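Long-range contacts in UPF0303 protein YBR137W (Saccharomyces cerevisiae, PDB 4CLC), which is a cytoplasmic protein of unknown biochemical function, related by sequence to the HbpS-like haem-degrading proteins of the GAF clan: residues A39-T44 with C70-T74; R47-K51 with R73-Y77; V59-L65 with A144-G150; F127-V132 with Q153-H157. One frame throughout, in Å; residues are numbered along the deposited sequence.

Contact 1: residues A39-T44 with C70-T74; sequences AFDLGT and CLFRT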
# COMPACT_ATOMS: atom_id res chain seq x y z
N ALA D 39 -31.63 -4.78 19.19
CA ALA D 39 -30.93 -3.80 18.39
C ALA D 39 -31.92 -2.88 17.70
O ALA D 39 -31.79 -1.67 17.76
CB ALA D 39 -30.04 -4.48 17.36
N PHE D 40 -32.92 -3.46 17.06
CA PHE D 40 -33.83 -2.66 16.25
C PHE D 40 -34.71 -1.80 17.13
O PHE D 40 -35.00 -0.63 16.82
CB PHE D 40 -34.68 -3.56 15.35
CG PHE D 40 -35.61 -2.79 14.45
CD1 PHE D 40 -35.12 -2.11 13.35
CD2 PHE D 40 -36.97 -2.72 14.74
CE1 PHE D 40 -35.96 -1.39 12.53
CE2 PHE D 40 -37.81 -1.99 13.93
CZ PHE D 40 -37.31 -1.33 12.81
N ASP D 41 -35.15 -2.38 18.25
CA ASP D 41 -35.94 -1.63 19.19
C ASP D 41 -35.11 -0.47 19.70
O ASP D 41 -35.55 0.68 19.60
CB ASP D 41 -36.43 -2.54 20.33
CG ASP D 41 -37.43 -3.57 19.86
OD1 ASP D 41 -38.10 -3.30 18.83
OD2 ASP D 41 -37.55 -4.64 20.50
N LEU D 42 -33.91 -0.76 20.20
CA LEU D 42 -33.05 0.29 20.74
C LEU D 42 -32.76 1.40 19.73
O LEU D 42 -32.81 2.58 20.07
CB LEU D 42 -31.73 -0.29 21.23
CG LEU D 42 -30.71 0.80 21.56
CD1 LEU D 42 -31.18 1.60 22.77
CD2 LEU D 42 -29.35 0.20 21.82
N GLY D 43 -32.49 1.04 18.48
CA GLY D 43 -32.19 2.02 17.47
C GLY D 43 -33.35 2.94 17.13
O GLY D 43 -33.15 4.13 16.87
N THR D 44 -34.57 2.41 17.10
CA THR D 44 -35.71 3.23 16.70
C THR D 44 -36.12 4.09 17.89
O THR D 44 -36.53 5.24 17.73
CB THR D 44 -36.92 2.39 16.17
OG1 THR D 44 -37.27 1.36 17.09
CG2 THR D 44 -36.57 1.76 14.84
N CYS D 70 -22.76 -4.35 11.29
CA CYS D 70 -23.76 -3.33 11.55
C CYS D 70 -25.13 -3.96 11.73
O CYS D 70 -25.61 -4.64 10.84
CB CYS D 70 -23.77 -2.32 10.42
SG CYS D 70 -24.92 -0.97 10.63
N LEU D 71 -25.72 -3.81 12.91
CA LEU D 71 -27.09 -4.26 13.16
C LEU D 71 -28.13 -3.20 12.75
O LEU D 71 -29.21 -3.53 12.27
CB LEU D 71 -27.26 -4.64 14.62
CG LEU D 71 -26.19 -5.61 15.12
CD1 LEU D 71 -26.34 -5.91 16.59
CD2 LEU D 71 -26.21 -6.90 14.34
N PHE D 72 -27.78 -1.93 12.95
CA PHE D 72 -28.73 -0.82 12.80
C PHE D 72 -28.08 0.43 12.31
O PHE D 72 -27.02 0.80 12.78
CB PHE D 72 -29.42 -0.49 14.13
CG PHE D 72 -30.50 0.54 14.00
CD1 PHE D 72 -31.78 0.17 13.67
CD2 PHE D 72 -30.23 1.89 14.18
CE1 PHE D 72 -32.78 1.12 13.53
CE2 PHE D 72 -31.23 2.84 14.05
CZ PHE D 72 -32.51 2.45 13.72
N ARG D 73 -28.74 1.12 11.40
CA ARG D 73 -28.29 2.45 11.02
C ARG D 73 -29.49 3.26 10.56
O ARG D 73 -30.41 2.72 9.94
CB ARG D 73 -27.23 2.36 9.92
CG ARG D 73 -26.75 3.70 9.45
CD ARG D 73 -25.81 4.34 10.46
NE ARG D 73 -24.57 3.58 10.63
CZ ARG D 73 -23.53 3.66 9.80
NH1 ARG D 73 -23.59 4.46 8.74
NH2 ARG D 73 -22.45 2.95 10.04
N THR D 74 -29.50 4.55 10.88
CA THR D 74 -30.55 5.43 10.39
C THR D 74 -30.09 6.87 10.36
O THR D 74 -29.07 7.23 10.91
CB THR D 74 -31.85 5.34 11.22
OG1 THR D 74 -32.88 6.06 10.54
CG2 THR D 74 -31.67 5.94 12.58
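Phe72 turns its CG opposite its backbone N (chi1 -174°), which carries the benzyl group off strand segment 70-74 and lays one ring face against Gly43 of helix segment 39-44; Phe40 has the same trans first torsion and brings its ring to the rim of Phe72. Gly43 CA stands 3.7 Å from the centroid of the Phe72 ring and 14° off the ring normal, which identifies a CH-pi contact over the centre of the face. A beta carbon on Gly43 would point at the strand and run into this ring, so the missing side chain is what lets the aromatic group settle on the helix backbone. Phe40 CD1 reaches the edge of the Phe72 ring near its plane, 4.0 Å from Phe72 CE1, but relative to the Phe40 ring the approach is oblique. A basic side chain of another protein's chain makes a cation-pi contact with Phe40. Thr44 CG2 touches both aromatics: it lies 4.1 Å from Phe72 CE1 and above one face of Phe40, offset toward the rim. Toward the N-terminal end of both segments, Ala39 CB packs 3.9 Å from Leu71 CB. Leu71 and Phe72 can both point at the helix because they form a classic beta bulge opposite Ile63. The two segments run nearly parallel, their axes 22° apart. Leu42 continues the helix packing onto Ile63 of strand 60-64 and onto helix 153-168.

Contact 2: residues R47-K51 with R73-Y77; sequences RNAVK and RTVTY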
# COMPACT_ATOMS: atom_id res chain seq x y z
N ARG D 47 -34.03 6.84 17.77
CA ARG D 47 -34.33 7.62 16.58
C ARG D 47 -35.48 8.54 16.93
O ARG D 47 -35.47 9.71 16.56
CB ARG D 47 -34.68 6.73 15.38
CG ARG D 47 -34.90 7.53 14.09
CD ARG D 47 -35.32 6.65 12.94
NE ARG D 47 -35.60 7.42 11.74
CZ ARG D 47 -36.77 7.97 11.48
NH1 ARG D 47 -37.76 7.82 12.36
NH2 ARG D 47 -36.97 8.67 10.37
N ASN D 48 -36.45 7.99 17.65
CA ASN D 48 -37.58 8.78 18.10
C ASN D 48 -37.06 9.89 19.02
O ASN D 48 -37.30 11.08 18.78
CB ASN D 48 -38.60 7.89 18.83
CG ASN D 48 -39.52 8.69 19.73
OD1 ASN D 48 -39.51 8.53 20.96
ND2 ASN D 48 -40.36 9.53 19.12
N ALA D 49 -36.32 9.47 20.04
CA ALA D 49 -35.72 10.39 21.01
C ALA D 49 -34.99 11.56 20.35
O ALA D 49 -35.35 12.71 20.59
CB ALA D 49 -34.80 9.64 21.91
N VAL D 50 -33.97 11.29 19.54
CA VAL D 50 -33.26 12.37 18.87
C VAL D 50 -34.23 13.25 18.10
O VAL D 50 -34.04 14.46 18.00
CB VAL D 50 -32.13 11.85 17.91
CG1 VAL D 50 -31.62 12.94 17.01
CG2 VAL D 50 -30.97 11.30 18.70
N LYS D 51 -35.29 12.68 17.55
CA LYS D 51 -36.12 13.54 16.72
C LYS D 51 -37.13 14.35 17.54
O LYS D 51 -37.55 15.43 17.11
CB LYS D 51 -36.80 12.76 15.60
CG LYS D 51 -36.47 13.43 14.23
CD LYS D 51 -37.48 13.15 13.12
CE LYS D 51 -37.86 11.70 13.07
NZ LYS D 51 -39.11 11.57 12.28
N ARG D 73 -28.74 1.12 11.40
CA ARG D 73 -28.29 2.45 11.02
C ARG D 73 -29.49 3.26 10.56
O ARG D 73 -30.41 2.72 9.94
CB ARG D 73 -27.23 2.36 9.92
CG ARG D 73 -26.75 3.70 9.45
CD ARG D 73 -25.81 4.34 10.46
NE ARG D 73 -24.57 3.58 10.63
CZ ARG D 73 -23.53 3.66 9.80
NH1 ARG D 73 -23.59 4.46 8.74
NH2 ARG D 73 -22.45 2.95 10.04
N THR D 74 -29.50 4.55 10.88
CA THR D 74 -30.55 5.43 10.39
C THR D 74 -30.09 6.87 10.36
O THR D 74 -29.07 7.23 10.91
CB THR D 74 -31.85 5.34 11.22
OG1 THR D 74 -32.88 6.06 10.54
CG2 THR D 74 -31.67 5.94 12.58
N VAL D 75 -30.86 7.68 9.68
CA VAL D 75 -30.56 9.08 9.53
C VAL D 75 -31.83 9.80 10.02
O VAL D 75 -32.93 9.44 9.60
CB VAL D 75 -30.17 9.36 8.05
CG1 VAL D 75 -30.87 10.56 7.48
CG2 VAL D 75 -28.66 9.46 7.92
N THR D 76 -31.70 10.76 10.94
CA THR D 76 -32.89 11.27 11.67
C THR D 76 -33.68 12.35 10.97
O THR D 76 -34.80 12.68 11.37
CB THR D 76 -32.53 11.86 13.06
OG1 THR D 76 -31.63 12.97 12.90
CG2 THR D 76 -31.93 10.82 13.97
N TYR D 77 -33.11 12.90 9.90
CA TYR D 77 -33.70 14.04 9.23
C TYR D 77 -32.86 14.34 8.00
O TYR D 77 -31.73 13.86 7.88
CB TYR D 77 -33.74 15.24 10.17
CG TYR D 77 -34.68 16.35 9.78
CD1 TYR D 77 -36.03 16.27 10.09
CD2 TYR D 77 -34.23 17.48 9.13
CE1 TYR D 77 -36.90 17.28 9.76
CE2 TYR D 77 -35.10 18.49 8.79
CZ TYR D 77 -36.44 18.38 9.12
OH TYR D 77 -37.32 19.38 8.80
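Arg47 and Thr76 bring the two backbones nearest, their CA atoms 6.3 Å apart, where helix segment 47-51 passes the point at which strand 70-75 gives way to a loop. From there Arg47 runs extended as far as NE (chi1 -176°), crossing Thr74 at about a right angle. Its CD rests 3.7 Å from Thr74 CG2, and its NE donates to Thr74 OG1 at 3.3 Å. That acceptor lies at the guanidinium edge, near its plane, but the N-H...O angle of 130° marks the bond as weak. The stronger polar grip on the group comes at NH2, from a polar side chain of another protein's chain, which also sets an aromatic side chain against it in a cation-pi contact. The helix lies over one face of the mixed, mainly antiparallel sheet, in keeping with the GAF clan, and here its side chains meet strand 70-75, an edge strand of the sheet within this chain. With an alanine here, Thr74 OG1 would probably lose its weak N-H donor, and the partner chain's polar group its hydrogen bond and its aromatic ring its cation. One turn on, Val50 CG1 meets Thr76 CG2 at 3.7 Å, again crossing at about a right angle. Thr76 can offer this methyl because its hydroxyl is turned elsewhere (chi1 61°), to a hydrogen bond with Lys57 O. Lys51, its chain bent at chi3, passes alongside the Thr76 carbonyl with CD 3.2 Å from Thr76 O.

Contact 3: residues V59-L65 with A144-G150; sequences VAIDISL and ACLTISG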
# COMPACT_ATOMS: atom_id res chain seq x y z
N VAL D 59 -29.24 13.66 12.20
CA VAL D 59 -28.37 12.92 13.09
C VAL D 59 -28.27 11.48 12.63
O VAL D 59 -29.26 10.90 12.17
CB VAL D 59 -28.89 13.00 14.54
CG1 VAL D 59 -28.21 12.00 15.42
CG2 VAL D 59 -28.64 14.38 15.07
N ALA D 60 -27.07 10.92 12.71
CA ALA D 60 -26.83 9.55 12.29
C ALA D 60 -26.71 8.67 13.53
O ALA D 60 -26.09 9.06 14.50
CB ALA D 60 -25.59 9.47 11.42
N ILE D 61 -27.32 7.50 13.48
CA ILE D 61 -27.35 6.59 14.61
C ILE D 61 -26.86 5.20 14.20
O ILE D 61 -27.40 4.63 13.27
CB ILE D 61 -28.77 6.48 15.20
CG1 ILE D 61 -29.25 7.86 15.66
CG2 ILE D 61 -28.82 5.48 16.32
CD1 ILE D 61 -30.72 7.90 15.96
N ASP D 62 -25.85 4.66 14.88
CA ASP D 62 -25.35 3.34 14.55
C ASP D 62 -25.40 2.34 15.72
O ASP D 62 -25.20 2.70 16.89
CB ASP D 62 -23.91 3.45 14.02
CG ASP D 62 -23.38 2.12 13.45
OD1 ASP D 62 -22.80 1.32 14.22
OD2 ASP D 62 -23.54 1.89 12.22
N ILE D 63 -25.66 1.07 15.43
CA ILE D 63 -25.40 0.03 16.41
C ILE D 63 -24.62 -1.06 15.69
O ILE D 63 -25.11 -1.64 14.73
CB ILE D 63 -26.70 -0.56 17.02
CG1 ILE D 63 -27.49 0.54 17.72
CG2 ILE D 63 -26.38 -1.69 18.00
CD1 ILE D 63 -28.81 0.08 18.27
N SER D 64 -23.40 -1.31 16.15
CA SER D 64 -22.55 -2.31 15.53
C SER D 64 -21.96 -3.23 16.58
O SER D 64 -21.91 -2.89 17.75
CB SER D 64 -21.44 -1.65 14.72
OG SER D 64 -21.95 -0.91 13.63
N LEU D 65 -21.54 -4.41 16.16
CA LEU D 65 -20.85 -5.30 17.06
C LEU D 65 -19.40 -4.88 17.08
O LEU D 65 -18.99 -4.11 16.22
CB LEU D 65 -21.00 -6.74 16.61
CG LEU D 65 -22.41 -7.31 16.60
CD1 LEU D 65 -22.36 -8.78 16.24
CD2 LEU D 65 -23.03 -7.12 17.96
N ALA D 144 -21.83 -4.37 22.30
CA ALA D 144 -21.82 -3.62 21.06
C ALA D 144 -21.39 -2.20 21.34
O ALA D 144 -20.90 -1.90 22.41
CB ALA D 144 -23.19 -3.65 20.42
N CYS D 145 -21.55 -1.33 20.36
CA CYS D 145 -21.27 0.07 20.54
C CYS D 145 -22.39 0.88 19.87
O CYS D 145 -22.79 0.60 18.74
CB CYS D 145 -19.88 0.41 19.98
SG CYS D 145 -19.41 2.16 20.00
N LEU D 146 -22.90 1.87 20.60
CA LEU D 146 -23.89 2.78 20.08
C LEU D 146 -23.21 4.08 19.71
O LEU D 146 -22.45 4.61 20.51
CB LEU D 146 -24.99 3.00 21.12
CG LEU D 146 -25.83 4.27 21.09
CD1 LEU D 146 -26.58 4.35 19.80
CD2 LEU D 146 -26.78 4.21 22.23
N THR D 147 -23.44 4.58 18.51
CA THR D 147 -22.74 5.77 18.05
C THR D 147 -23.68 6.76 17.40
O THR D 147 -24.39 6.42 16.44
CB THR D 147 -21.64 5.43 17.04
OG1 THR D 147 -20.71 4.52 17.62
CG2 THR D 147 -20.92 6.69 16.64
N ILE D 148 -23.67 7.99 17.90
CA ILE D 148 -24.54 9.03 17.41
C ILE D 148 -23.66 10.11 16.82
O ILE D 148 -22.53 10.30 17.27
CB ILE D 148 -25.44 9.58 18.52
CG1 ILE D 148 -26.31 8.44 19.07
CG2 ILE D 148 -26.31 10.70 18.03
CD1 ILE D 148 -27.22 8.86 20.19
N SER D 149 -24.16 10.78 15.80
CA SER D 149 -23.38 11.81 15.14
C SER D 149 -24.28 12.90 14.57
O SER D 149 -25.33 12.60 14.03
CB SER D 149 -22.53 11.21 14.02
OG SER D 149 -22.43 12.10 12.91
N GLY D 150 -23.82 14.14 14.61
CA GLY D 150 -24.52 15.27 14.04
C GLY D 150 -25.03 16.33 14.99
O GLY D 150 -25.43 17.42 14.54
O HOH W 1 -21.76 2.06 16.91
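Ala60 and Ser149, Asp62 and Thr147, and Ser64 and Cys145 are the three hydrogen-bonded pairs joining segments 59-65 and 144-150, whose strand axes run antiparallel at 167°. Each pair closes two N-H...O bonds. Ala60 N to Ser149 O and Asp62 N to Thr147 O each measure 2.8 Å with the donor in the carbonyl plane, whereas Ser64 N to Cys145 O lengthens to 3.3 Å. Asp62 O accepts from Thr147 N, tilted 23° from its carbonyl plane. The alternate residues bond outward: Ile61 with Thr74, Ile63 with Leu71 and Phe72, Leu146 with Val132 and Ile148 with Gly130. These are therefore inner strands of a sheet with a helical layer on each face, consistent with the GAF clan. Ile61, Ile63 and Leu146 face helix 36-53; Ala60, Asp62, Ser64 and Thr147 turn to helix 84-98. On that second face, water 1 sits 2.6 Å from Cys145 O, 3.0 Å from Asp62 OD1 and 2.8 Å from Thr147 OG1. The geometry suits donation to the first two, but acceptors in reach outnumber its protons, leaving the sharing unsettled. Ser64 OG also donates to Asp62 OD1. Asp62 OD2 is engaged by Arg73 NE in a salt bridge, and Ser149 OG by Asn84 ND2. At the far end Val59 CG1 meets Ile148 CG2 at 3.5 Å, the side chains slanting across each other. An alanine here would remove both branches and probably open a gap between Ile148, Val50 and Leu151. Across from Val59, Gly150 has backbone angles that would jam a beta carbon against the preceding carbonyl; its N bonds weakly to Asp156 OD2.

Contact 4: residues F127-V132 with Q153-H157; sequences FHGGAV and QEEDH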
# COMPACT_ATOMS: atom_id res chain seq x y z
N PHE D 127 -11.85 11.58 18.59
CA PHE D 127 -11.95 11.77 20.02
C PHE D 127 -13.08 12.70 20.50
O PHE D 127 -13.20 12.94 21.72
CB PHE D 127 -10.57 12.18 20.52
CG PHE D 127 -9.62 11.03 20.51
CD1 PHE D 127 -8.90 10.72 19.36
CD2 PHE D 127 -9.52 10.19 21.61
CE1 PHE D 127 -8.06 9.62 19.33
CE2 PHE D 127 -8.67 9.10 21.60
CZ PHE D 127 -7.95 8.81 20.46
N HIS D 128 -13.91 13.20 19.58
CA HIS D 128 -15.21 13.81 19.92
C HIS D 128 -16.17 12.77 20.47
O HIS D 128 -15.98 11.57 20.25
CB HIS D 128 -15.85 14.48 18.73
CG HIS D 128 -15.10 15.66 18.21
ND1 HIS D 128 -13.72 15.75 18.28
CD2 HIS D 128 -15.52 16.77 17.57
CE1 HIS D 128 -13.33 16.88 17.72
NE2 HIS D 128 -14.40 17.52 17.28
N GLY D 129 -17.20 13.20 21.19
CA GLY D 129 -18.10 12.27 21.84
C GLY D 129 -19.24 11.78 20.95
O GLY D 129 -19.45 12.28 19.85
N GLY D 130 -20.04 10.87 21.49
CA GLY D 130 -21.13 10.25 20.75
C GLY D 130 -21.09 8.74 20.50
O GLY D 130 -22.08 8.17 20.07
N ALA D 131 -19.97 8.10 20.83
CA ALA D 131 -19.86 6.65 20.73
C ALA D 131 -19.82 6.06 22.11
O ALA D 131 -18.83 6.21 22.83
CB ALA D 131 -18.61 6.26 19.97
N VAL D 132 -20.88 5.36 22.49
CA VAL D 132 -20.95 4.76 23.80
C VAL D 132 -21.07 3.25 23.65
O VAL D 132 -21.94 2.75 22.94
CB VAL D 132 -22.16 5.32 24.61
CG1 VAL D 132 -22.35 4.55 25.90
CG2 VAL D 132 -21.97 6.79 24.89
N GLN D 153 -20.97 17.54 20.28
CA GLN D 153 -20.38 16.29 20.75
C GLN D 153 -20.89 15.87 22.13
O GLN D 153 -21.06 14.68 22.42
CB GLN D 153 -18.85 16.39 20.74
CG GLN D 153 -18.21 17.09 21.93
CD GLN D 153 -16.73 16.75 22.11
OE1 GLN D 153 -16.32 15.59 22.19
NE2 GLN D 153 -15.91 17.78 22.07
N GLU D 154 -21.16 16.86 22.97
CA GLU D 154 -21.59 16.60 24.33
C GLU D 154 -23.01 16.05 24.30
O GLU D 154 -23.41 15.27 25.17
CB GLU D 154 -21.49 17.87 25.19
CG GLU D 154 -20.07 18.41 25.36
CD GLU D 154 -19.67 19.46 24.34
OE1 GLU D 154 -20.46 19.77 23.43
OE2 GLU D 154 -18.54 20.00 24.47
N GLU D 155 -23.75 16.47 23.28
CA GLU D 155 -25.11 16.01 23.06
C GLU D 155 -25.15 14.63 22.40
O GLU D 155 -25.87 13.74 22.87
CB GLU D 155 -25.88 17.03 22.21
CG GLU D 155 -26.15 18.34 22.92
CD GLU D 155 -26.51 19.47 21.97
OE1 GLU D 155 -26.17 19.37 20.77
OE2 GLU D 155 -27.12 20.47 22.42
N ASP D 156 -24.36 14.43 21.34
CA ASP D 156 -24.21 13.10 20.73
C ASP D 156 -23.92 12.08 21.84
O ASP D 156 -24.49 10.99 21.88
CB ASP D 156 -23.09 13.08 19.69
CG ASP D 156 -23.43 13.84 18.42
OD1 ASP D 156 -24.64 13.92 18.10
OD2 ASP D 156 -22.50 14.34 17.73
N HIS D 157 -23.04 12.48 22.77
CA HIS D 157 -22.68 11.63 23.88
C HIS D 157 -23.80 11.50 24.91
O HIS D 157 -24.07 10.40 25.41
CB HIS D 157 -21.43 12.15 24.58
CG HIS D 157 -21.13 11.43 25.85
ND1 HIS D 157 -20.52 10.19 25.87
CD2 HIS D 157 -21.39 11.74 27.14
CE1 HIS D 157 -20.40 9.78 27.12
NE2 HIS D 157 -20.92 10.70 27.91
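Gln153 and Gly129 supply the hydrogen bond of this contact: Gly129 N donates to Gln153 OE1 at 2.7 Å, bent to 132° at the hydrogen and tilted somewhat from the amide carbonyl plane. The first torsion of Gln153 (chi1 82°) sets CG between its backbone N and carbonyl carbon, and the extended remainder carries OE1 from the start of helix 153-168 to the loop. Among the flat groups, the same amide passes over His128, with NE2 above one face of the imidazole and the two planes 24° apart. Gln153 OE1 also lies 3.7 Å from His128 CB, so the loop meets the glutamine through backbone and side chain alike. Close backbone packing follows at the glycines. Gly130 CA comes within 3.8 Å of His157 CA, and Asp156 CB lies 3.6 Å from Gly130 CA. A side chain on Gly130 would run into Asp156, and its positive phi would also press a beta carbon against the preceding carbonyl. The apolar part is Val132, whose CG2 approaches the His157 ring obliquely, 3.8 Å from ND1; that ring is stacked with Phe103. Asp156 itself bonds through OD1 to Leu151 N. From Gly130 on, the chain runs beside strand 144-149. Val132 then packs farther along helix 153-168, while Phe127 and Ala131 face helix 84-98.

Overall arrangement
All four contacts are largely buried, but contacts 3 and 4 lie nearest the middle of the chain, each centred about 6 Å from the chain centre, whereas contacts 1 and 2 are 13 to 14 Å out, beside chains of other proteins. The latter two share helix 36-53 and strand 70-75, yet contact 1 is aromatic and apolar while contact 2 adds an arginine that reaches into the neighbouring chain. Contact 3 is chiefly backbone hydrogen bonding between adjacent strands. It touches contacts 1 and 2 through a salt bridge between neighbouring strands, and contact 4 through strand pairing. Contact 4, glycine-rich, joins the sheet to helix 153-168.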